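Local coordinates for sulfate transporter sulfate transporter family protein (PDB 4DGF) that probably carries sulfate or related anions across the membrane as a SulP-family transporter, with this chain forming its STAS domain, at residues A[31-35]-A[36-40]; A[42-45]-A[46-50]; A[94-97]-A[98-102]; A[116-119]-A[120-124]. One frame throughout, in Å; residues are numbered along the deposited sequence. Where two conformers were deposited one is given.

Interaction 1: A[31-35]-A[36-40]; sequences GPFFF and GVADR. With FMT (formic acid), chain D.
Val37 stands over one face of the Phe33 ring and crosses it at about a right angle, with CG1 3.7 Å from the ring centroid, a CH-pi contact. The methyl sits toward the rim, 3.4 Å from CD2 of Phe33. It is aimed there because CG1 lies opposite the backbone N (chi1 170°), while CG2 turns the other way, toward Pro32 O. A flat aromatic and a branched aliphatic suit this buried spot, where Ala72 and Leu73 of helix 67-83 also touch Phe33.

Phe35 behaves differently: its CG falls between backbone N and carbonyl carbon (chi1 76°), laying a ring face over Gly36 N, 3.1 Å from CG. Asp39 OD2 lies at the edge of this ring.

One face of the Arg40 guanidinium lies against Gly36 O, which is offset toward its rim. From its edge the group grips a bound formic acid, probably from the crystallisation liquor, with two bonds: NE to O1 at 2.7 Å and NH2 to O2 at 2.9 Å. Tyr27 OH and Asn30 N also bind this formic acid.

Phe34 occupies the N-cap position, and its carbonyl O receives Ala38 N at 2.9 Å. One water accepts from both Phe34 N and Val37 N. The arrangement, an inverse gamma turn centred on Phe33 leading into helix 35-41, is the strand-to-helix junction that follows strand 24-28 in this STAS domain.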
loop_
_atom_site.group_PDB
_atom_site.type_symbol
_atom_site.label_atom_id
_atom_site.label_comp_id
_atom_site.label_asym_id
_atom_site.label_seq_id
_atom_site.Cartn_x
_atom_site.Cartn_y
_atom_site.Cartn_z
ATOM N N GLY A 31 -4.535 5.570 -10.331
ATOM C CA GLY A 31 -5.961 5.995 -10.445
ATOM C C GLY A 31 -6.882 4.980 -9.877
ATOM O O GLY A 31 -6.475 4.168 -9.087
ATOM N N PRO A 32 -8.094 4.860 -10.390
ATOM C CA PRO A 32 -9.056 3.795 -10.000
ATOM C C PRO A 32 -8.425 2.433 -10.019
ATOM O O PRO A 32 -7.684 2.159 -10.970
ATOM C CB PRO A 32 -10.133 3.912 -11.085
ATOM C CG PRO A 32 -10.170 5.387 -11.273
ATOM C CD PRO A 32 -8.701 5.783 -11.371
ATOM N N PHE A 33 -8.639 1.633 -8.974
ATOM C CA PHE A 33 -7.910 0.347 -8.894
ATOM C C PHE A 33 -8.796 -0.715 -9.469
ATOM O O PHE A 33 -9.542 -1.453 -8.759
ATOM C CB PHE A 33 -7.568 0.164 -7.419
ATOM C CG PHE A 33 -6.647 -0.989 -7.110
ATOM C CD1 PHE A 33 -5.982 -0.990 -5.868
ATOM C CD2 PHE A 33 -6.431 -2.048 -7.993
ATOM C CE1 PHE A 33 -5.160 -2.044 -5.474
ATOM C CE2 PHE A 33 -5.626 -3.074 -7.623
ATOM C CZ PHE A 33 -5.018 -3.061 -6.318
ATOM N N PHE A 34 -8.715 -0.822 -10.800
ATOM C CA PHE A 34 -9.495 -1.771 -11.545
ATOM C C PHE A 34 -8.518 -2.799 -12.215
ATOM O O PHE A 34 -7.397 -2.997 -11.702
ATOM C CB PHE A 34 -10.408 -1.112 -12.631
ATOM C CG PHE A 34 -11.376 -0.102 -12.136
ATOM C CD1 PHE A 34 -11.887 -0.193 -10.818
ATOM C CD2 PHE A 34 -11.847 0.989 -12.995
ATOM C CE1 PHE A 34 -12.785 0.793 -10.353
ATOM C CE2 PHE A 34 -12.791 1.907 -12.508
ATOM C CZ PHE A 34 -13.226 1.810 -11.143
ATOM N N PHE A 35 -8.923 -3.362 -13.368
ATOM C CA PHE A 35 -8.131 -4.545 -13.830
ATOM C C PHE A 35 -6.737 -4.072 -14.247
ATOM O O PHE A 35 -5.791 -4.854 -14.165
ATOM C CB PHE A 35 -8.846 -5.241 -15.034
ATOM C CG PHE A 35 -8.718 -4.524 -16.349
ATOM C CD1 PHE A 35 -7.709 -4.895 -17.270
ATOM C CD2 PHE A 35 -9.540 -3.428 -16.675
ATOM C CE1 PHE A 35 -7.577 -4.225 -18.505
ATOM C CE2 PHE A 35 -9.448 -2.773 -17.927
ATOM C CZ PHE A 35 -8.404 -3.165 -18.808
ATOM N N GLY A 36 -6.628 -2.824 -14.787
ATOM C CA GLY A 36 -5.256 -2.300 -15.282
ATOM C C GLY A 36 -4.236 -2.327 -14.152
ATOM O O GLY A 36 -3.097 -2.851 -14.287
ATOM N N VAL A 37 -4.582 -1.695 -13.014
ATOM C CA VAL A 37 -3.721 -1.635 -11.844
ATOM C C VAL A 37 -3.528 -3.065 -11.338
ATOM O O VAL A 37 -2.409 -3.489 -10.975
ATOM C CB VAL A 37 -4.310 -0.811 -10.793
ATOM C CG1 VAL A 37 -3.598 -0.884 -9.455
ATOM C CG2 VAL A 37 -4.485 0.630 -11.237
ATOM N N ALA A 38 -4.623 -3.786 -11.246
ATOM C CA ALA A 38 -4.466 -5.187 -10.760
ATOM C C ALA A 38 -3.388 -5.942 -11.574
ATOM O O ALA A 38 -2.599 -6.615 -10.968
ATOM C CB ALA A 38 -5.822 -5.867 -10.791
ATOM N N ASP A 39 -3.381 -5.834 -12.877
ATOM C CA ASP A 39 -2.432 -6.570 -13.749
ATOM C C ASP A 39 -0.995 -6.134 -13.433
ATOM O O ASP A 39 -0.044 -6.913 -13.521
ATOM C CB ASP A 39 -2.704 -6.254 -15.214
ATOM C CG ASP A 39 -3.118 -7.462 -15.996
ATOM O OD1 ASP A 39 -2.287 -8.433 -15.951
ATOM O OD2 ASP A 39 -4.237 -7.418 -16.659
ATOM N N ARG A 40 -0.837 -4.870 -13.114
ATOM C CA ARG A 40 0.534 -4.341 -12.798
ATOM C C ARG A 40 1.017 -4.667 -11.363
ATOM O O ARG A 40 2.194 -5.007 -11.155
ATOM C CB ARG A 40 0.570 -2.860 -12.994
ATOM C CG ARG A 40 0.413 -2.482 -14.434
ATOM C CD ARG A 40 0.549 -0.988 -14.636
ATOM N NE ARG A 40 -0.420 -0.112 -13.978
ATOM C CZ ARG A 40 -1.507 0.376 -14.539
ATOM N NH1 ARG A 40 -1.896 0.097 -15.837
ATOM N NH2 ARG A 40 -2.214 1.229 -13.869
HETATM C C FMT D . 0.057 1.574 -10.923
HETATM O O1 FMT D . 0.093 0.399 -11.326
HETATM O O2 FMT D . -0.901 2.272 -11.443
HETATM O O HOH W 1 -7.083 0.013 -13.212
HETATM O O HOH W 2 -6.408 -7.641 -14.072
#

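Interaction 2: A[42-45]-A[46-50]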
loop_
_atom_site.group_PDB
_atom_site.type_symbol
_atom_site.label_atom_id
_atom_site.label_comp_id
_atom_site.label_asym_id
_atom_site.label_seq_id
_atom_site.Cartn_x
_atom_site.Cartn_y
_atom_site.Cartn_z
ATOM N N LYS A 42 0.126 -7.336 -9.611
ATOM C CA LYS A 42 0.264 -8.809 -9.460
ATOM C C LYS A 42 1.685 -9.225 -9.512
ATOM O O LYS A 42 2.390 -9.053 -10.514
ATOM C CB LYS A 42 -0.496 -9.608 -10.535
ATOM C CG LYS A 42 -0.674 -11.075 -10.067
ATOM C CD LYS A 42 -1.567 -11.848 -11.003
ATOM C CE LYS A 42 -2.054 -13.060 -10.231
ATOM N NZ LYS A 42 -2.174 -14.254 -11.112
ATOM N N GLY A 43 2.100 -9.937 -8.464
ATOM C CA GLY A 43 3.400 -10.571 -8.488
ATOM C C GLY A 43 4.564 -9.629 -8.255
ATOM O O GLY A 43 5.742 -10.061 -8.346
ATOM N N VAL A 44 4.293 -8.366 -7.892
ATOM C CA VAL A 44 5.377 -7.442 -7.671
ATOM C C VAL A 44 6.365 -7.924 -6.606
ATOM O O VAL A 44 7.559 -7.753 -6.787
ATOM C CB VAL A 44 4.835 -6.057 -7.278
ATOM C CG1 VAL A 44 5.907 -5.233 -6.572
ATOM C CG2 VAL A 44 4.383 -5.274 -8.574
ATOM N N LEU A 45 5.918 -8.560 -5.516
ATOM C CA LEU A 45 6.917 -9.002 -4.556
ATOM C C LEU A 45 7.734 -10.206 -5.088
ATOM O O LEU A 45 8.811 -10.440 -4.622
ATOM C CB LEU A 45 6.272 -9.336 -3.219
ATOM C CG LEU A 45 6.092 -8.278 -2.142
ATOM C CD1 LEU A 45 5.698 -9.068 -0.902
ATOM C CD2 LEU A 45 7.308 -7.413 -1.804
ATOM N N ASP A 46 7.245 -10.998 -6.040
ATOM C CA ASP A 46 8.102 -12.087 -6.577
ATOM C C ASP A 46 9.192 -11.557 -7.540
ATOM O O ASP A 46 10.051 -12.354 -7.948
ATOM C CB ASP A 46 7.298 -13.090 -7.402
ATOM C CG ASP A 46 6.158 -13.774 -6.596
ATOM O OD1 ASP A 46 6.388 -14.155 -5.399
ATOM O OD2 ASP A 46 5.034 -13.923 -7.181
ATOM N N VAL A 47 9.163 -10.271 -7.926
ATOM C CA VAL A 47 10.257 -9.740 -8.779
ATOM C C VAL A 47 11.138 -8.673 -8.113
ATOM O O VAL A 47 11.946 -8.048 -8.778
ATOM C CB VAL A 47 9.727 -9.232 -10.146
ATOM C CG1 VAL A 47 8.863 -10.318 -10.785
ATOM C CG2 VAL A 47 8.889 -7.971 -9.943
ATOM N N ILE A 48 11.004 -8.450 -6.812
ATOM C CA ILE A 48 11.980 -7.675 -6.125
ATOM C C ILE A 48 13.014 -8.693 -5.558
ATOM O O ILE A 48 12.624 -9.690 -4.929
ATOM C CB ILE A 48 11.355 -6.874 -5.004
ATOM C CG1 ILE A 48 10.317 -5.903 -5.581
ATOM C CG2 ILE A 48 12.450 -6.150 -4.240
ATOM C CD1 ILE A 48 9.523 -5.163 -4.506
ATOM N N GLU A 49 14.298 -8.478 -5.844
ATOM C CA GLU A 49 15.360 -9.415 -5.413
ATOM C C GLU A 49 15.632 -9.282 -3.896
ATOM O O GLU A 49 15.692 -10.288 -3.185
ATOM C CB GLU A 49 16.653 -9.217 -6.239
ATOM N N GLU A 50 15.773 -8.050 -3.413
ATOM C CA GLU A 50 15.958 -7.793 -1.979
ATOM C C GLU A 50 14.628 -7.445 -1.286
ATOM O O GLU A 50 14.230 -6.277 -1.226
ATOM C CB GLU A 50 17.001 -6.684 -1.732
ATOM C CG GLU A 50 17.227 -6.381 -0.261
ATOM C CD GLU A 50 18.488 -5.562 -0.005
ATOM O OE1 GLU A 50 19.603 -6.108 -0.144
ATOM O OE2 GLU A 50 18.355 -4.370 0.343
HETATM O O HOH W 3 10.787 -9.679 -2.700
#
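Ile48 lays its CD1 methyl against two side chains of the preceding turn, 4.2 Å from Val44 CG1 and equally far from Leu45 CD2, meeting both at an oblique angle. With CG1 opposite the carbonyl carbon (chi1 -61°), the longer branch folds back over the turn, and CG1 itself rests 3.5 Å from Val44 O. Val47 presses on the same oxygen from its own side chain, CG2 being 3.4 Å from Val44 O.

The backbone here makes two overlapping type I beta turns. In the first, Asp46 N gives a weak bond to Gly43 O at 2.9 Å; in the second, Val47 N reaches Val44 O at 3.2 Å, from above the carbonyl plane. Gly43 has a positive phi (77°), a conformation that glycine adopts without strain. These turns lie in the beta-alpha-beta crossover that joins parallel strands 24-28 and 54-58, on the return from helix 35-41 to the second strand.

Leu45 suits its buried place, lying against Phe55 of that strand and against Ser79 and Cys80 of helix 67-83. Val44 also touches Phe55, so the apolar group joins turn and sheet. Asp46, by contrast, is exposed, and its OD1 forms a salt bridge with Arg83 NH2, tying the turn to the end of helix 67-83. A water donates to the carbonyl oxygens of Leu45, at 2.9 Å, and Ile48, bridging the end of the turn to the chain beyond.

Interaction 3: A[94-97]-A[98-102]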
loop_
_atom_site.group_PDB
_atom_site.type_symbol
_atom_site.label_atom_id
_atom_site.label_comp_id
_atom_site.label_asym_id
_atom_site.label_seq_id
_atom_site.Cartn_x
_atom_site.Cartn_y
_atom_site.Cartn_z
ATOM N N ASP A 94 -11.515 8.871 2.894
ATOM C CA ASP A 94 -12.676 8.291 3.577
ATOM C C ASP A 94 -13.565 7.419 2.686
ATOM O O ASP A 94 -13.991 6.364 3.119
ATOM C CB ASP A 94 -13.495 9.457 4.157
ATOM C CG ASP A 94 -12.879 10.040 5.405
ATOM O OD1 ASP A 94 -11.868 9.505 5.930
ATOM O OD2 ASP A 94 -13.427 11.085 5.881
ATOM N N ARG A 95 -13.679 7.740 1.388
ATOM C CA ARG A 95 -14.481 6.896 0.520
ATOM C C ARG A 95 -13.763 5.578 0.243
ATOM O O ARG A 95 -14.343 4.487 0.379
ATOM C CB ARG A 95 -14.783 7.635 -0.756
ATOM C CG ARG A 95 -15.450 6.652 -1.689
ATOM C CD ARG A 95 -15.654 7.328 -2.999
ATOM N NE ARG A 95 -16.399 6.310 -3.742
ATOM C CZ ARG A 95 -17.064 6.529 -4.859
ATOM N NH1 ARG A 95 -17.039 7.740 -5.410
ATOM N NH2 ARG A 95 -17.659 5.493 -5.451
ATOM N N LEU A 96 -12.454 5.653 -0.029
ATOM C CA LEU A 96 -11.754 4.347 -0.192
ATOM C C LEU A 96 -11.796 3.449 1.043
ATOM O O LEU A 96 -11.952 2.194 0.947
ATOM C CB LEU A 96 -10.312 4.604 -0.665
ATOM C CG LEU A 96 -9.533 3.304 -0.874
ATOM C CD1 LEU A 96 -10.146 2.502 -2.014
ATOM C CD2 LEU A 96 -8.146 3.730 -1.379
ATOM N N TYR A 97 -11.614 4.040 2.206
ATOM C CA TYR A 97 -11.592 3.296 3.448
ATOM C C TYR A 97 -12.958 2.558 3.580
ATOM O O TYR A 97 -12.980 1.388 3.944
ATOM C CB TYR A 97 -11.413 4.289 4.634
ATOM C CG TYR A 97 -11.390 3.602 5.978
ATOM C CD1 TYR A 97 -10.207 3.184 6.548
ATOM C CD2 TYR A 97 -12.579 3.379 6.639
ATOM C CE1 TYR A 97 -10.208 2.591 7.811
ATOM C CE2 TYR A 97 -12.575 2.784 7.873
ATOM C CZ TYR A 97 -11.372 2.382 8.439
ATOM O OH TYR A 97 -11.351 1.771 9.696
ATOM N N GLY A 98 -14.021 3.289 3.257
ATOM C CA GLY A 98 -15.369 2.708 3.393
ATOM C C GLY A 98 -15.480 1.455 2.501
ATOM O O GLY A 98 -16.037 0.455 2.960
ATOM N N ALA A 99 -14.937 1.516 1.268
ATOM C CA ALA A 99 -14.981 0.378 0.317
ATOM C C ALA A 99 -14.169 -0.771 0.953
ATOM O O ALA A 99 -14.618 -1.906 1.016
ATOM C CB ALA A 99 -14.483 0.780 -1.075
ATOM N N LEU A 100 -12.929 -0.470 1.360
ATOM C CA LEU A 100 -12.051 -1.495 1.853
ATOM C C LEU A 100 -12.625 -2.082 3.137
ATOM O O LEU A 100 -12.471 -3.268 3.339
ATOM C CB LEU A 100 -10.665 -0.861 2.229
ATOM C CG LEU A 100 -9.900 -0.371 1.023
ATOM C CD1 LEU A 100 -8.596 0.304 1.490
ATOM C CD2 LEU A 100 -9.546 -1.520 0.064
ATOM N N ASN A 101 -13.291 -1.286 3.968
ATOM C CA ASN A 101 -13.930 -1.843 5.171
ATOM C C ASN A 101 -15.097 -2.757 4.842
ATOM O O ASN A 101 -15.144 -3.924 5.376
ATOM C CB ASN A 101 -14.402 -0.719 6.092
ATOM C CG ASN A 101 -14.498 -1.190 7.552
ATOM O OD1 ASN A 101 -13.687 -2.029 8.048
ATOM N ND2 ASN A 101 -15.495 -0.682 8.241
ATOM N N ARG A 102 -15.937 -2.360 3.869
ATOM C CA ARG A 102 -17.067 -3.250 3.469
ATOM C C ARG A 102 -16.583 -4.551 2.838
ATOM O O ARG A 102 -17.146 -5.607 3.065
ATOM C CB ARG A 102 -17.940 -2.474 2.558
ATOM C CG ARG A 102 -19.336 -3.088 2.216
ATOM C CD ARG A 102 -20.287 -3.194 3.455
ATOM N NE ARG A 102 -20.540 -1.882 4.038
ATOM C CZ ARG A 102 -21.076 -1.668 5.268
ATOM N NH1 ARG A 102 -21.517 -2.694 6.013
ATOM N NH2 ARG A 102 -21.216 -0.439 5.716
#
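Leu96 and Leu100 are the apolar pair of this helical turn, one turn apart on the same side of helix 94-103. Leu96 CG lies 3.9 Å from Leu100 CD1. Different first torsions bring them together: in Leu96 CG is opposite the backbone N (chi1 -179°), whereas in Leu100 it is opposite the carbonyl carbon, which also places Leu100 CG 3.3 Å from Leu96 O. Both are buried, as branched aliphatics should be on an inward face: Met59 touches Leu96, while Met70 and Leu73 of helix 67-83 and Ile106 of helix 105-109 touch Leu100. With an alanine in place of Leu100, Leu96 CG would probably lose its neighbour, and a gap would be likely to open toward Met70, Leu73 and Ile106.

The aromatic contact is looser. Tyr97 CE2 approaches Asn101 CB at 4.3 Å, obliquely to the ring, and Ile106 touches both residues, so that the tyrosine spans the joint between the two helices.

Hydrogen bonding across the segments belongs to the backbone. Four bonds link each residue to the one four places on: Gly98 N to Asp94 O at 3.1 Å, Ala99 N to Arg95 O, Leu100 N to Leu96 O at 2.9 Å, and Asn101 N to Tyr97 O at 2.7 Å. Nearer the start, Ser93 OG is bonded to Leu96 N.

Backbone N-H and C=O groups thus satisfy one another whatever the side chain, leaving the leucines to pack inward while Asp94, Arg95 and Asn101 occupy the exposed surface.

Interaction 4: A[116-119]-A[120-124]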
loop_
_atom_site.group_PDB
_atom_site.type_symbol
_atom_site.label_atom_id
_atom_site.label_comp_id
_atom_site.label_asym_id
_atom_site.label_seq_id
_atom_site.Cartn_x
_atom_site.Cartn_y
_atom_site.Cartn_z
ATOM N N ASP A 116 -3.876 8.220 6.148
ATOM C CA ASP A 116 -4.453 9.077 5.198
ATOM C C ASP A 116 -3.423 9.932 4.485
ATOM O O ASP A 116 -3.829 10.786 3.646
ATOM C CB ASP A 116 -5.537 9.967 5.801
ATOM C CG ASP A 116 -5.011 10.858 6.908
ATOM O OD1 ASP A 116 -3.798 11.091 6.976
ATOM O OD2 ASP A 116 -5.824 11.382 7.733
ATOM N N HIS A 117 -2.166 9.693 4.801
ATOM C CA HIS A 117 -1.093 10.555 4.316
ATOM C C HIS A 117 0.209 9.799 4.356
ATOM O O HIS A 117 0.551 9.099 5.355
ATOM C CB HIS A 117 -0.929 11.844 5.161
ATOM C CG HIS A 117 -0.198 12.972 4.391
ATOM N ND1 HIS A 117 1.173 13.087 4.292
ATOM C CD2 HIS A 117 -0.707 14.012 3.611
ATOM C CE1 HIS A 117 1.491 14.124 3.496
ATOM N NE2 HIS A 117 0.371 14.684 3.072
ATOM N N ILE A 118 1.020 10.054 3.305
ATOM C CA ILE A 118 2.312 9.409 3.136
ATOM C C ILE A 118 3.281 9.731 4.301
ATOM O O ILE A 118 4.051 8.859 4.794
ATOM C CB ILE A 118 2.962 9.760 1.761
ATOM C CG1 ILE A 118 4.229 8.948 1.493
ATOM C CG2 ILE A 118 3.254 11.285 1.601
ATOM C CD1 ILE A 118 4.071 7.439 1.731
ATOM N N ASP A 119 3.174 10.972 4.826
ATOM C CA ASP A 119 4.041 11.299 5.963
ATOM C C ASP A 119 3.820 10.412 7.181
ATOM O O ASP A 119 4.761 10.051 7.871
ATOM C CB ASP A 119 3.857 12.739 6.376
ATOM C CG ASP A 119 4.410 13.739 5.375
ATOM O OD1 ASP A 119 5.118 13.417 4.377
ATOM O OD2 ASP A 119 4.124 14.943 5.584
ATOM N N LYS A 120 2.579 10.083 7.465
ATOM C CA LYS A 120 2.287 9.213 8.595
ATOM C C LYS A 120 2.736 7.810 8.276
ATOM O O LYS A 120 3.194 7.134 9.188
ATOM C CB LYS A 120 0.759 9.170 8.852
ATOM C CG LYS A 120 0.180 10.547 9.063
ATOM C CD LYS A 120 -1.336 10.516 9.310
ATOM C CE LYS A 120 -1.712 11.961 9.689
ATOM N NZ LYS A 120 -3.098 12.241 9.270
ATOM N N ALA A 121 2.469 7.319 7.021
ATOM C CA ALA A 121 2.885 5.954 6.773
ATOM C C ALA A 121 4.429 5.824 6.911
ATOM O O ALA A 121 4.987 4.780 7.310
ATOM C CB ALA A 121 2.386 5.470 5.395
ATOM N N LEU A 122 5.116 6.829 6.402
ATOM C CA LEU A 122 6.576 6.815 6.460
ATOM C C LEU A 122 7.122 6.854 7.892
ATOM O O LEU A 122 8.145 6.150 8.222
ATOM C CB LEU A 122 7.202 7.993 5.717
ATOM C CG LEU A 122 7.321 7.707 4.215
ATOM C CD1 LEU A 122 7.741 8.988 3.445
ATOM C CD2 LEU A 122 8.214 6.531 3.770
ATOM N N ALA A 123 6.498 7.694 8.669
ATOM C CA ALA A 123 6.865 7.743 10.128
ATOM C C ALA A 123 6.753 6.342 10.740
ATOM O O ALA A 123 7.626 5.910 11.464
ATOM C CB ALA A 123 5.971 8.698 10.855
ATOM N N TYR A 124 5.611 5.644 10.507
ATOM C CA TYR A 124 5.493 4.289 10.945
ATOM C C TYR A 124 6.452 3.248 10.347
ATOM O O TYR A 124 6.923 2.336 11.026
ATOM C CB TYR A 124 4.023 3.885 10.761
ATOM C CG TYR A 124 3.597 2.686 11.499
ATOM C CD1 TYR A 124 3.672 2.667 12.917
ATOM C CD2 TYR A 124 3.080 1.567 10.856
ATOM C CE1 TYR A 124 3.236 1.558 13.632
ATOM C CE2 TYR A 124 2.570 0.445 11.578
ATOM C CZ TYR A 124 2.676 0.467 12.964
ATOM O OH TYR A 124 2.253 -0.606 13.725
#
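Lys120 NZ forms a salt bridge with Asp116 OD1 at 2.7 Å, the oxygen accepting through its syn lone pair. OD2 of Asp116 is also near, 3.2 Å from NZ, so the ammonium sits before the carboxylate's open end. A long lysine suits the job: beyond CG its chain is extended and reaches back past the start of helix 118-130. Asp116 meets it with CG between its backbone N and carbonyl carbon (chi1 60°).

His117 holds the N-cap position. Its ND1 accepts from Asp119 N at 3.0 Å in a nearly straight bond, the donor lying 17° out of the ring plane. Acceptance at ND1 is consistent with a hydrogen on NE2, which makes a weak hydrogen bond to Asp13 OD2. Asp119 itself spends its carboxylate on Lys18, in a salt bridge through OD1.

The helix then takes up its regular bonding. His117 O receives Ala121 N at 3.1 Å, in the carbonyl plane, and more weakly Lys120 N, while Ile118 O receives Leu122 N at 2.8 Å.

Inward, Ile118 CG1 lies 4.0 Å from Leu122 CD1, both side chains resting on Ile56 of strand 54-58. A serine in place of Leu122 would probably leave Ile118 and Ile56 without part of their apolar cover. Alanine at Ala121 is small enough to fit close to Ser90 and Phe115.

Chemically, the helix start is divided: ion pairs and a single side-chain capping bond secure its polar side, and aliphatic contact fastens its inner face to the parallel sheet.

In the fold
Interactions 1, 3 and 4 are partly buried, whereas interaction 2 is a surface contact with a single buried residue, Leu45. Interactions 1 and 2 adjoin in sequence, one entering helix 35-41 and the other leaving it, with centres about 17 Å apart. Helix 67-83 is common ground for the first three: interactions 1 and 3 both touch it at Leu73, and interaction 2 reaches its far end at Arg83. Interaction 4 rests on strands 54-58 and 86-90, sharing the first with interaction 2, and lies across the chain's centre from interactions 1 and 2. Chemistry follows place: an aromatic-aliphatic contact in 1, turns with an ion pair to a neighbouring helix in 2, a leucine pair in 3, and ion pairs with a histidine cap beside aliphatic packing in 4.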